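Local coordinates for 39 kDa initiator binding protein (Trichomonas vaginalis, PDB 1Q87) that recognises the initiator (Inr) element of core promoters in this primitive eukaryote, the present chain being the C-domain of the longer protein, at residues E31-F35 with N171-I175; S21-G25 with A96-K100; W128-P133 with I146-F150; E41-L46 with K62-F67. All blocks are in the same frame, centred on the assembly; numbering follows the deposited sequence.

Overall arrangement
From the N terminus, residues 21-25 open contact 2 and the start of helix 29-47 opens contact 1. The two cross, because 96-100 closes contact 2 before 171-175 closes contact 1; they also touch, with centres about 11 Å apart. Contact 4, the short-range closure of helix 29-47 onto helix 56-67, lies within both larger loops and meets contact 2 through Leu98, which packs on Ile42. Contact 3 follows contact 2 in series, falls within the span of contact 1 and lies about 26 Å (centre to centre) from contact 4. Together they join helices 29-47, 56-67 and 95-105, the N-terminal segment, the loop after strand 165-171, and the 128-133 loop on edge strand 147-151.

Contact 1 of 4, residues E31-F35 with N171-I175; sequences EQETF and NKPLI
A beta-turn docks on the start of a helix here: Pro173 and Leu174, in the loop after strand 165-171, pack against Glu31, Thr34 and Phe35 of helix 29-47. With CG opposite the backbone nitrogen (chi1 171°), the Phe35 ring is brought against the proline, which it meets at about a right angle. Pro173 CB comes to 3.4 Å from Phe35 CE2, while Pro173 CG sits 4.1 Å above one ring face, offset toward the rim. The turn is type I, running from Lys172 to Ile175 and closed by Ile175 N to Lys172 O at 3.1 Å, and it presents three consecutive side chains to the helix. Leu174 straddles the helix surface with its two methyls: CD1 lies 3.9 Å from Thr34 CG2, and CD2 lies 3.9 Å from Phe35 CB, near the plane of the ring. Beside this apolar patch, Lys172 bends at chi2 and chi3, which carries NZ back to the helix, where it forms a salt bridge of 3.5 Å with Glu31 OE2. That ammonium group also makes a weak hydrogen bond to Asn26 O. Tyr99 meets the Phe35 ring edge-to-face, and the Thr34 hydroxyl bonds to Asn30 O, so that its methyl side faces the turn.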
loop_
_atom_site.group_PDB
_atom_site.type_symbol
_atom_site.label_atom_id
_atom_site.label_comp_id
_atom_site.label_asym_id
_atom_site.label_seq_id
_atom_site.Cartn_x
_atom_site.Cartn_y
_atom_site.Cartn_z
ATOM N N GLU A 31 -9.686 2.350 -15.077
ATOM C CA GLU A 31 -9.343 2.416 -13.679
ATOM C C GLU A 31 -8.107 3.266 -13.466
ATOM O O GLU A 31 -8.005 3.969 -12.467
ATOM C CB GLU A 31 -9.139 1.004 -13.126
ATOM C CG GLU A 31 -10.440 0.191 -13.185
ATOM C CD GLU A 31 -10.299 -1.268 -12.774
ATOM O OE1 GLU A 31 -11.352 -1.946 -12.709
ATOM O OE2 GLU A 31 -9.164 -1.739 -12.525
ATOM N N GLN A 32 -7.185 3.215 -14.419
ATOM C CA GLN A 32 -5.942 3.967 -14.319
ATOM C C GLN A 32 -6.188 5.463 -14.368
ATOM O O GLN A 32 -5.615 6.228 -13.554
ATOM C CB GLN A 32 -4.993 3.558 -15.427
ATOM C CG GLN A 32 -4.226 2.319 -15.050
ATOM C CD GLN A 32 -3.547 1.658 -16.230
ATOM O OE1 GLN A 32 -2.490 1.054 -16.074
ATOM N NE2 GLN A 32 -4.157 1.748 -17.411
ATOM N N GLU A 33 -7.036 5.872 -15.313
ATOM C CA GLU A 33 -7.373 7.266 -15.443
ATOM C C GLU A 33 -8.255 7.705 -14.288
ATOM O O GLU A 33 -8.089 8.803 -13.762
ATOM C CB GLU A 33 -8.026 7.524 -16.790
ATOM C CG GLU A 33 -6.976 7.503 -17.905
ATOM C CD GLU A 33 -5.622 8.096 -17.450
ATOM O OE1 GLU A 33 -5.588 9.299 -17.078
ATOM O OE2 GLU A 33 -4.604 7.352 -17.460
ATOM N N THR A 34 -9.185 6.855 -13.876
ATOM C CA THR A 34 -9.999 7.221 -12.745
ATOM C C THR A 34 -9.064 7.478 -11.557
ATOM O O THR A 34 -9.156 8.509 -10.869
ATOM C CB THR A 34 -10.942 6.106 -12.352
ATOM O OG1 THR A 34 -11.891 5.891 -13.404
ATOM C CG2 THR A 34 -11.656 6.466 -11.034
ATOM N N PHE A 35 -8.148 6.547 -11.323
ATOM C CA PHE A 35 -7.258 6.702 -10.199
ATOM C C PHE A 35 -6.344 7.917 -10.340
ATOM O O PHE A 35 -5.998 8.580 -9.347
ATOM C CB PHE A 35 -6.419 5.442 -9.995
ATOM C CG PHE A 35 -5.338 5.622 -8.988
ATOM C CD1 PHE A 35 -4.030 5.821 -9.396
ATOM C CD2 PHE A 35 -5.637 5.654 -7.617
ATOM C CE1 PHE A 35 -3.022 6.045 -8.449
ATOM C CE2 PHE A 35 -4.664 5.880 -6.696
ATOM C CZ PHE A 35 -3.351 6.073 -7.099
ATOM N N ASN A 171 -2.616 -3.981 -4.701
ATOM C CA ASN A 171 -3.613 -3.266 -3.955
ATOM C C ASN A 171 -4.438 -2.623 -5.035
ATOM O O ASN A 171 -3.874 -2.144 -6.015
ATOM C CB ASN A 171 -3.016 -2.169 -3.092
ATOM C CG ASN A 171 -4.101 -1.283 -2.470
ATOM O OD1 ASN A 171 -4.983 -1.783 -1.768
ATOM N ND2 ASN A 171 -4.041 0.025 -2.731
ATOM N N LYS A 172 -5.767 -2.671 -4.896
ATOM C CA LYS A 172 -6.663 -2.018 -5.850
ATOM C C LYS A 172 -6.958 -0.638 -5.199
ATOM O O LYS A 172 -7.785 -0.528 -4.297
ATOM C CB LYS A 172 -7.948 -2.818 -5.991
ATOM C CG LYS A 172 -7.733 -4.278 -6.346
ATOM C CD LYS A 172 -7.360 -4.430 -7.813
ATOM C CE LYS A 172 -8.575 -4.230 -8.729
ATOM N NZ LYS A 172 -8.190 -4.183 -10.180
ATOM N N PRO A 173 -6.294 0.429 -5.663
ATOM C CA PRO A 173 -6.481 1.779 -5.107
ATOM C C PRO A 173 -7.868 2.414 -5.151
ATOM O O PRO A 173 -8.067 3.430 -4.531
ATOM C CB PRO A 173 -5.428 2.644 -5.838
ATOM C CG PRO A 173 -4.732 1.705 -6.794
ATOM C CD PRO A 173 -5.609 0.483 -6.954
ATOM N N LEU A 174 -8.825 1.837 -5.869
ATOM C CA LEU A 174 -10.173 2.415 -5.876
ATOM C C LEU A 174 -11.144 1.667 -4.942
ATOM O O LEU A 174 -12.302 2.054 -4.809
ATOM C CB LEU A 174 -10.759 2.418 -7.291
ATOM C CG LEU A 174 -9.907 3.045 -8.396
ATOM C CD1 LEU A 174 -10.584 2.905 -9.785
ATOM C CD2 LEU A 174 -9.681 4.490 -8.034
ATOM N N ILE A 175 -10.664 0.626 -4.266
ATOM C CA ILE A 175 -11.532 -0.159 -3.412
ATOM C C ILE A 175 -11.271 0.022 -1.942
ATOM O O ILE A 175 -10.161 -0.250 -1.449
ATOM C CB ILE A 175 -11.452 -1.662 -3.753
ATOM C CG1 ILE A 175 -11.807 -1.883 -5.226
ATOM C CG2 ILE A 175 -12.358 -2.475 -2.805
ATOM C CD1 ILE A 175 -13.177 -1.395 -5.633
#

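Contact 2 of 4, residues S21-G25 with A96-K100; sequences SMCIG and ADLYK
A Met-aromatic contact joins the N-terminal segment to helix 95-105: Met22 SD lies 4.3 Å from the centroid of the Tyr99 ring. The sulfur is 53° off the ring normal, an oblique approach, and its nearest ring atom is Tyr99 CD2 at 3.3 Å. The methionine and tyrosine side chains run past each other in opposite directions. A bend at chi3 (-69°) in Met22 then turns the terminal methyl onto the helix, with Met22 CE 3.6 Å from Ala96 O and also against Ala96 CB. At the far end of the ring, the hydroxyl accepts a hydrogen bond from the backbone: Ile24 N to Tyr99 OH measures 3.0 Å, with an angle of 140° at the hydrogen. The donor lies in the ring plane at its edge. Ile24 crosses the tyrosine at about a right angle, and its CG2 approaches Tyr99 CE2 at 3.8 Å. Cys23 adds backbone contact, its CA being 3.4 Å from Tyr99 OH. Val39 of helix 29-47 also touches the Tyr99 side chain. Tyr99 is thus contacted from its root, by sulfur, to its hydroxyl, by a backbone N-H: an extended segment pinned to a helix largely through a buried tyrosine.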
loop_
_atom_site.group_PDB
_atom_site.type_symbol
_atom_site.label_atom_id
_atom_site.label_comp_id
_atom_site.label_asym_id
_atom_site.label_seq_id
_atom_site.Cartn_x
_atom_site.Cartn_y
_atom_site.Cartn_z
ATOM N N SER A 21 8.376 4.653 -16.095
ATOM C CA SER A 21 7.076 5.382 -16.199
ATOM C C SER A 21 6.067 4.813 -15.185
ATOM O O SER A 21 5.370 3.832 -15.465
ATOM C CB SER A 21 6.517 5.267 -17.622
ATOM O OG SER A 21 5.640 6.350 -17.900
ATOM N N MET A 22 6.014 5.453 -14.016
ATOM C CA MET A 22 5.151 5.071 -12.901
ATOM C C MET A 22 3.666 5.035 -13.226
ATOM O O MET A 22 3.071 6.026 -13.611
ATOM C CB MET A 22 5.363 6.024 -11.724
ATOM C CG MET A 22 4.491 5.703 -10.508
ATOM S SD MET A 22 4.234 7.127 -9.398
ATOM C CE MET A 22 5.858 7.345 -8.728
ATOM N N CYS A 23 3.064 3.876 -13.038
ATOM C CA CYS A 23 1.655 3.717 -13.295
ATOM C C CYS A 23 1.158 2.523 -12.474
ATOM O O CYS A 23 1.906 1.596 -12.204
ATOM C CB CYS A 23 1.435 3.496 -14.793
ATOM S SG CYS A 23 -0.246 3.812 -15.282
ATOM N N ILE A 24 -0.098 2.523 -12.062
ATOM C CA ILE A 24 -0.529 1.388 -11.281
ATOM C C ILE A 24 -0.751 0.223 -12.228
ATOM O O ILE A 24 -1.074 0.425 -13.399
ATOM C CB ILE A 24 -1.803 1.703 -10.497
ATOM C CG1 ILE A 24 -2.866 2.265 -11.427
ATOM C CG2 ILE A 24 -1.467 2.697 -9.388
ATOM C CD1 ILE A 24 -4.300 2.108 -10.876
ATOM N N GLY A 25 -0.550 -0.989 -11.715
ATOM C CA GLY A 25 -0.720 -2.188 -12.513
ATOM C C GLY A 25 -1.957 -2.972 -12.110
ATOM O O GLY A 25 -2.685 -2.581 -11.196
ATOM N N ALA A 96 3.711 12.831 -7.884
ATOM C CA ALA A 96 4.099 11.439 -8.018
ATOM C C ALA A 96 4.271 10.762 -6.649
ATOM O O ALA A 96 4.066 9.559 -6.545
ATOM C CB ALA A 96 5.376 11.308 -8.843
ATOM N N ASP A 97 4.642 11.505 -5.610
ATOM C CA ASP A 97 4.770 10.882 -4.268
ATOM C C ASP A 97 3.370 10.534 -3.720
ATOM O O ASP A 97 3.175 9.454 -3.137
ATOM C CB ASP A 97 5.490 11.822 -3.314
ATOM C CG ASP A 97 6.919 12.119 -3.776
ATOM O OD1 ASP A 97 7.722 11.161 -3.854
ATOM O OD2 ASP A 97 7.247 13.290 -4.079
ATOM N N LEU A 98 2.398 11.432 -3.928
ATOM C CA LEU A 98 1.033 11.181 -3.487
ATOM C C LEU A 98 0.513 9.986 -4.292
ATOM O O LEU A 98 -0.131 9.095 -3.737
ATOM C CB LEU A 98 0.133 12.393 -3.745
ATOM C CG LEU A 98 -0.920 12.943 -2.747
ATOM C CD1 LEU A 98 -2.199 13.257 -3.481
ATOM C CD2 LEU A 98 -1.221 11.995 -1.641
ATOM N N TYR A 99 0.779 9.973 -5.600
ATOM C CA TYR A 99 0.347 8.868 -6.476
ATOM C C TYR A 99 0.847 7.514 -5.910
ATOM O O TYR A 99 0.104 6.549 -5.778
ATOM C CB TYR A 99 0.916 9.052 -7.878
ATOM C CG TYR A 99 0.421 8.045 -8.890
ATOM C CD1 TYR A 99 -0.610 8.379 -9.765
ATOM C CD2 TYR A 99 0.993 6.761 -8.999
ATOM C CE1 TYR A 99 -1.065 7.483 -10.736
ATOM C CE2 TYR A 99 0.522 5.823 -9.997
ATOM C CZ TYR A 99 -0.505 6.219 -10.856
ATOM O OH TYR A 99 -0.984 5.416 -11.865
ATOM N N LYS A 100 2.115 7.477 -5.564
ATOM C CA LYS A 100 2.719 6.291 -4.997
ATOM C C LYS A 100 2.005 5.877 -3.700
ATOM O O LYS A 100 1.636 4.704 -3.520
ATOM C CB LYS A 100 4.197 6.582 -4.706
ATOM C CG LYS A 100 4.971 5.425 -4.143
ATOM C CD LYS A 100 6.402 5.382 -4.715
ATOM C CE LYS A 100 7.381 6.242 -3.919
ATOM N NZ LYS A 100 8.816 5.866 -4.164
#

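Contact 3 of 4, residues W128-P133 with I146-F150; sequences WLTFDP and ISGWF
Gly148 O is approached by three groups of the facing segment. Thr130 N donates to it at 3.1 Å, nearly along the C=O axis though with an N-H...O angle of 140°. Leu129 CA adds a CA-H...O contact to Gly148 O at 3.5 Å, and the Thr130 methyl CG2 lies closer still to that oxygen. The same glycine's N donates to Trp128 O, two residues before Thr130, at 3.2 Å. This second bond is straight at the hydrogen (164°), but the donor stands well above the carbonyl plane. Both bonds centre on Gly148 and flank Leu129, the pattern of a single parallel bridge, and so residues 128-130 run alongside the edge strand 147-151 of the antiparallel sheet. Trp128 CG sits between the backbone nitrogen and the carbonyl carbon (chi1 46°), turning the indole so that its CE3 edge faces the Gly148 backbone, 3.7 Å from Gly148 CA. Having no side chain, Gly148 allows that approach. Beyond the bridge, Pro133 CG touches Trp149 CB at 3.7 Å, Phe131 and Leu129 reach the Phe150 ring, and the backbone Phe150 N donates to a water at 3.0 Å. Two backbone bonds on one glycine thus set the register, and side-chain packing takes over after it.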
loop_
_atom_site.group_PDB
_atom_site.type_symbol
_atom_site.label_atom_id
_atom_site.label_comp_id
_atom_site.label_asym_id
_atom_site.label_seq_id
_atom_site.Cartn_x
_atom_site.Cartn_y
_atom_site.Cartn_z
ATOM N N TRP A 128 9.334 -7.939 7.561
ATOM C CA TRP A 128 9.874 -8.012 6.221
ATOM C C TRP A 128 9.589 -6.785 5.358
ATOM O O TRP A 128 10.391 -6.481 4.481
ATOM C CB TRP A 128 9.371 -9.286 5.509
ATOM C CG TRP A 128 7.895 -9.545 5.644
ATOM C CD1 TRP A 128 7.269 -10.279 6.622
ATOM C CD2 TRP A 128 6.855 -9.042 4.791
ATOM N NE1 TRP A 128 5.898 -10.263 6.421
ATOM C CE2 TRP A 128 5.623 -9.510 5.306
ATOM C CE3 TRP A 128 6.843 -8.239 3.645
ATOM C CZ2 TRP A 128 4.396 -9.193 4.710
ATOM C CZ3 TRP A 128 5.611 -7.924 3.052
ATOM C CH2 TRP A 128 4.416 -8.400 3.584
ATOM N N LEU A 129 8.473 -6.085 5.601
ATOM C CA LEU A 129 8.085 -4.892 4.822
ATOM C C LEU A 129 9.049 -3.705 4.966
ATOM O O LEU A 129 9.501 -3.382 6.068
ATOM C CB LEU A 129 6.675 -4.428 5.215
ATOM C CG LEU A 129 5.980 -3.346 4.359
ATOM C CD1 LEU A 129 5.661 -3.863 2.982
ATOM C CD2 LEU A 129 4.697 -2.919 5.004
ATOM N N THR A 130 9.373 -3.057 3.850
ATOM C CA THR A 130 10.272 -1.901 3.878
ATOM C C THR A 130 9.784 -0.891 2.842
ATOM O O THR A 130 9.331 -1.268 1.772
ATOM C CB THR A 130 11.733 -2.335 3.551
ATOM O OG1 THR A 130 12.610 -1.195 3.556
ATOM C CG2 THR A 130 11.789 -3.006 2.187
ATOM N N PHE A 131 9.833 0.394 3.163
ATOM C CA PHE A 131 9.390 1.398 2.207
ATOM C C PHE A 131 10.562 2.108 1.577
ATOM O O PHE A 131 10.394 3.102 0.861
ATOM C CB PHE A 131 8.482 2.398 2.898
ATOM C CG PHE A 131 7.209 1.790 3.359
ATOM C CD1 PHE A 131 6.211 1.510 2.454
ATOM C CD2 PHE A 131 7.073 1.347 4.673
ATOM C CE1 PHE A 131 5.099 0.795 2.841
ATOM C CE2 PHE A 131 5.959 0.628 5.055
ATOM C CZ PHE A 131 4.978 0.351 4.144
ATOM N N ASP A 132 11.751 1.570 1.822
ATOM C CA ASP A 132 12.963 2.161 1.292
ATOM C C ASP A 132 14.117 1.149 1.298
ATOM O O ASP A 132 14.999 1.213 2.160
ATOM C CB ASP A 132 13.287 3.380 2.147
ATOM C CG ASP A 132 14.636 3.956 1.853
ATOM O OD1 ASP A 132 15.151 3.727 0.737
ATOM O OD2 ASP A 132 15.168 4.651 2.745
ATOM N N PRO A 133 14.122 0.201 0.331
ATOM C CA PRO A 133 15.155 -0.843 0.202
ATOM C C PRO A 133 16.600 -0.364 -0.011
ATOM O O PRO A 133 16.866 0.547 -0.800
ATOM C CB PRO A 133 14.652 -1.688 -0.970
ATOM C CG PRO A 133 13.185 -1.538 -0.884
ATOM C CD PRO A 133 13.025 -0.056 -0.617
ATOM N N ILE A 146 12.913 -13.467 4.515
ATOM C CA ILE A 146 11.852 -12.814 3.758
ATOM C C ILE A 146 12.059 -11.305 3.600
ATOM O O ILE A 146 12.696 -10.649 4.430
ATOM C CB ILE A 146 10.505 -13.024 4.444
ATOM C CG1 ILE A 146 10.430 -14.422 5.044
ATOM C CG2 ILE A 146 9.395 -12.874 3.448
ATOM C CD1 ILE A 146 9.452 -14.523 6.230
ATOM N N SER A 147 11.488 -10.752 2.534
ATOM C CA SER A 147 11.587 -9.321 2.236
ATOM C C SER A 147 10.489 -8.871 1.262
ATOM O O SER A 147 10.196 -9.560 0.278
ATOM C CB SER A 147 12.953 -9.021 1.631
ATOM O OG SER A 147 13.011 -7.703 1.142
ATOM N N GLY A 148 9.884 -7.716 1.536
ATOM C CA GLY A 148 8.844 -7.209 0.657
ATOM C C GLY A 148 8.878 -5.699 0.522
ATOM O O GLY A 148 9.255 -5.008 1.473
ATOM N N TRP A 149 8.498 -5.189 -0.654
ATOM C CA TRP A 149 8.469 -3.750 -0.896
ATOM C C TRP A 149 7.521 -3.493 -2.040
ATOM O O TRP A 149 7.110 -4.425 -2.721
ATOM C CB TRP A 149 9.863 -3.213 -1.237
ATOM C CG TRP A 149 10.423 -3.751 -2.533
ATOM C CD1 TRP A 149 10.415 -3.140 -3.766
ATOM C CD2 TRP A 149 10.973 -5.055 -2.737
ATOM N NE1 TRP A 149 10.921 -3.993 -4.721
ATOM C CE2 TRP A 149 11.271 -5.171 -4.115
ATOM C CE3 TRP A 149 11.246 -6.139 -1.881
ATOM C CZ2 TRP A 149 11.829 -6.345 -4.664
ATOM C CZ3 TRP A 149 11.802 -7.304 -2.423
ATOM C CH2 TRP A 149 12.088 -7.395 -3.804
ATOM N N PHE A 150 7.144 -2.234 -2.236
ATOM C CA PHE A 150 6.260 -1.874 -3.319
ATOM C C PHE A 150 7.154 -1.428 -4.471
ATOM O O PHE A 150 8.160 -0.753 -4.265
ATOM C CB PHE A 150 5.294 -0.762 -2.854
ATOM C CG PHE A 150 4.114 -1.294 -2.045
ATOM C CD1 PHE A 150 2.944 -1.686 -2.690
ATOM C CD2 PHE A 150 4.179 -1.375 -0.653
ATOM C CE1 PHE A 150 1.840 -2.136 -1.973
ATOM C CE2 PHE A 150 3.078 -1.826 0.098
ATOM C CZ PHE A 150 1.899 -2.204 -0.575
HETATM O O HOH W 1 8.062 -0.280 -0.119
#

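Contact 4 of 4, residues E41-L46 with K62-F67; sequences EIWFRL and KAAEYF
A chi1 of -174° sets the Tyr66 ring on the far side of CB from its backbone nitrogen, so that its hydroxyl reaches Arg45, whose chain, folded at chi3, turns the guanidinium to meet it. This is a helix-helix packing: the axes of 41-46 and 62-67 approach to 10.5 Å, with 115° between their N-to-C directions, so the two helices cross steeply rather than lying alongside. Arg45 NE makes a weak hydrogen bond to Tyr66 OH, 3.1 Å long and bent to 130° at the hydrogen. The flat groups are not stacked. Their planes are steeply inclined to each other, and Arg45 NH2 lies in the ring plane at its edge, 3.3 Å from Tyr66 CE2. The apolar part of the contact centres on Leu46, the residue that loses most surface to the other helix. Its two methyls divide the work: CD1 meets Ala63 CB at 3.9 Å, whereas CD2 fits against Lys62 CB at 3.5 Å and against Tyr66 CB. Lys62 runs past Leu46 in the reverse sense; only the base of its chain packs here, and its amino group points off past the contact. Outside the pair, the ring of Tyr108 meets that of Tyr66 with the planes moderately inclined. Helix 95-105 contributes as well, Leu98 and Leu102 touching Ile42 and Phe101 touching Phe67. Ile42 crosses Phe67 obliquely, and its CG2 branch rests 3.9 Å from Phe67 CZ.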
loop_
_atom_site.group_PDB
_atom_site.type_symbol
_atom_site.label_atom_id
_atom_site.label_comp_id
_atom_site.label_asym_id
_atom_site.label_seq_id
_atom_site.Cartn_x
_atom_site.Cartn_y
_atom_site.Cartn_z
ATOM N N GLU A 41 -7.043 15.450 -8.033
ATOM C CA GLU A 41 -7.947 16.119 -7.104
ATOM C C GLU A 41 -7.356 16.292 -5.691
ATOM O O GLU A 41 -7.326 17.403 -5.128
ATOM C CB GLU A 41 -9.264 15.340 -6.989
ATOM C CG GLU A 41 -10.177 15.827 -5.857
ATOM C CD GLU A 41 -11.292 14.824 -5.506
ATOM O OE1 GLU A 41 -11.867 14.216 -6.432
ATOM O OE2 GLU A 41 -11.599 14.658 -4.298
ATOM N N ILE A 42 -6.872 15.202 -5.113
ATOM C CA ILE A 42 -6.351 15.268 -3.752
ATOM C C ILE A 42 -5.083 16.103 -3.613
ATOM O O ILE A 42 -4.876 16.784 -2.596
ATOM C CB ILE A 42 -6.140 13.849 -3.213
ATOM C CG1 ILE A 42 -7.498 13.125 -3.171
ATOM C CG2 ILE A 42 -5.455 13.882 -1.883
ATOM C CD1 ILE A 42 -7.412 11.709 -2.642
ATOM N N TRP A 43 -4.239 16.064 -4.641
ATOM C CA TRP A 43 -2.998 16.821 -4.621
ATOM C C TRP A 43 -3.347 18.317 -4.601
ATOM O O TRP A 43 -2.771 19.096 -3.836
ATOM C CB TRP A 43 -2.163 16.491 -5.864
ATOM C CG TRP A 43 -0.977 17.385 -6.010
ATOM C CD1 TRP A 43 -0.853 18.436 -6.875
ATOM C CD2 TRP A 43 0.218 17.374 -5.215
ATOM N NE1 TRP A 43 0.348 19.086 -6.662
ATOM C CE2 TRP A 43 1.025 18.456 -5.650
ATOM C CE3 TRP A 43 0.691 16.552 -4.181
ATOM C CZ2 TRP A 43 2.273 18.742 -5.091
ATOM C CZ3 TRP A 43 1.934 16.830 -3.620
ATOM C CH2 TRP A 43 2.715 17.920 -4.080
ATOM N N PHE A 44 -4.304 18.679 -5.459
ATOM C CA PHE A 44 -4.767 20.030 -5.602
ATOM C C PHE A 44 -5.413 20.521 -4.320
ATOM O O PHE A 44 -5.117 21.614 -3.892
ATOM C CB PHE A 44 -5.744 20.148 -6.775
ATOM C CG PHE A 44 -6.197 21.568 -7.043
ATOM C CD1 PHE A 44 -5.263 22.573 -7.297
ATOM C CD2 PHE A 44 -7.551 21.899 -7.043
ATOM C CE1 PHE A 44 -5.671 23.876 -7.546
ATOM C CE2 PHE A 44 -7.968 23.191 -7.291
ATOM C CZ PHE A 44 -7.025 24.189 -7.544
ATOM N N ARG A 45 -6.280 19.717 -3.708
ATOM C CA ARG A 45 -6.907 20.099 -2.449
ATOM C C ARG A 45 -5.868 20.233 -1.336
ATOM O O ARG A 45 -6.063 20.979 -0.389
ATOM C CB ARG A 45 -7.941 19.057 -2.031
ATOM C CG ARG A 45 -9.000 18.792 -3.089
ATOM C CD ARG A 45 -9.648 17.424 -2.898
ATOM N NE ARG A 45 -10.225 17.319 -1.573
ATOM C CZ ARG A 45 -11.267 18.031 -1.174
ATOM N NH1 ARG A 45 -11.840 18.886 -2.014
ATOM N NH2 ARG A 45 -11.723 17.904 0.063
ATOM N N LEU A 46 -4.753 19.522 -1.448
ATOM C CA LEU A 46 -3.736 19.590 -0.409
ATOM C C LEU A 46 -2.696 20.706 -0.594
ATOM O O LEU A 46 -2.126 21.208 0.371
ATOM C CB LEU A 46 -3.006 18.236 -0.308
ATOM C CG LEU A 46 -3.658 16.963 0.264
ATOM C CD1 LEU A 46 -2.623 15.829 0.429
ATOM C CD2 LEU A 46 -4.210 17.280 1.625
ATOM N N LYS A 62 -0.698 18.261 5.663
ATOM C CA LYS A 62 -2.006 18.365 5.002
ATOM C C LYS A 62 -2.600 16.988 4.770
ATOM O O LYS A 62 -3.795 16.770 5.007
ATOM C CB LYS A 62 -1.923 19.075 3.653
ATOM C CG LYS A 62 -1.459 20.542 3.734
ATOM C CD LYS A 62 -2.250 21.282 4.783
ATOM C CE LYS A 62 -1.749 22.696 5.004
ATOM N NZ LYS A 62 -2.493 23.331 6.131
ATOM N N ALA A 63 -1.763 16.054 4.334
ATOM C CA ALA A 63 -2.234 14.704 4.070
ATOM C C ALA A 63 -2.742 14.080 5.377
ATOM O O ALA A 63 -3.793 13.427 5.378
ATOM C CB ALA A 63 -1.129 13.846 3.450
ATOM N N ALA A 64 -2.036 14.316 6.484
ATOM C CA ALA A 64 -2.479 13.743 7.742
ATOM C C ALA A 64 -3.890 14.212 8.063
ATOM O O ALA A 64 -4.807 13.394 8.272
ATOM C CB ALA A 64 -1.511 14.110 8.902
ATOM N N GLU A 65 -4.062 15.527 8.058
ATOM C CA GLU A 65 -5.335 16.105 8.373
ATOM C C GLU A 65 -6.418 15.501 7.529
ATOM O O GLU A 65 -7.505 15.240 8.011
ATOM C CB GLU A 65 -5.332 17.616 8.119
ATOM C CG GLU A 65 -4.629 18.492 9.156
ATOM C CD GLU A 65 -4.228 19.865 8.574
ATOM O OE1 GLU A 65 -4.899 20.348 7.608
ATOM O OE2 GLU A 65 -3.239 20.452 9.087
ATOM N N TYR A 66 -6.125 15.273 6.264
ATOM C CA TYR A 66 -7.142 14.793 5.356
ATOM C C TYR A 66 -7.337 13.283 5.315
ATOM O O TYR A 66 -8.422 12.828 4.965
ATOM C CB TYR A 66 -6.827 15.332 3.966
ATOM C CG TYR A 66 -7.839 15.057 2.881
ATOM C CD1 TYR A 66 -7.754 13.921 2.086
ATOM C CD2 TYR A 66 -8.824 15.981 2.587
ATOM C CE1 TYR A 66 -8.626 13.716 1.006
ATOM C CE2 TYR A 66 -9.709 15.783 1.514
ATOM C CZ TYR A 66 -9.602 14.650 0.729
ATOM O OH TYR A 66 -10.487 14.447 -0.311
ATOM N N PHE A 67 -6.306 12.520 5.678
ATOM C CA PHE A 67 -6.387 11.064 5.634
ATOM C C PHE A 67 -6.616 10.364 6.992
ATOM O O PHE A 67 -7.022 9.217 7.011
ATOM C CB PHE A 67 -5.111 10.470 5.018
ATOM C CG PHE A 67 -4.864 10.848 3.583
ATOM C CD1 PHE A 67 -5.885 11.242 2.753
ATOM C CD2 PHE A 67 -3.573 10.768 3.062
ATOM C CE1 PHE A 67 -5.634 11.548 1.447
ATOM C CE2 PHE A 67 -3.311 11.069 1.773
ATOM C CZ PHE A 67 -4.336 11.459 0.951
#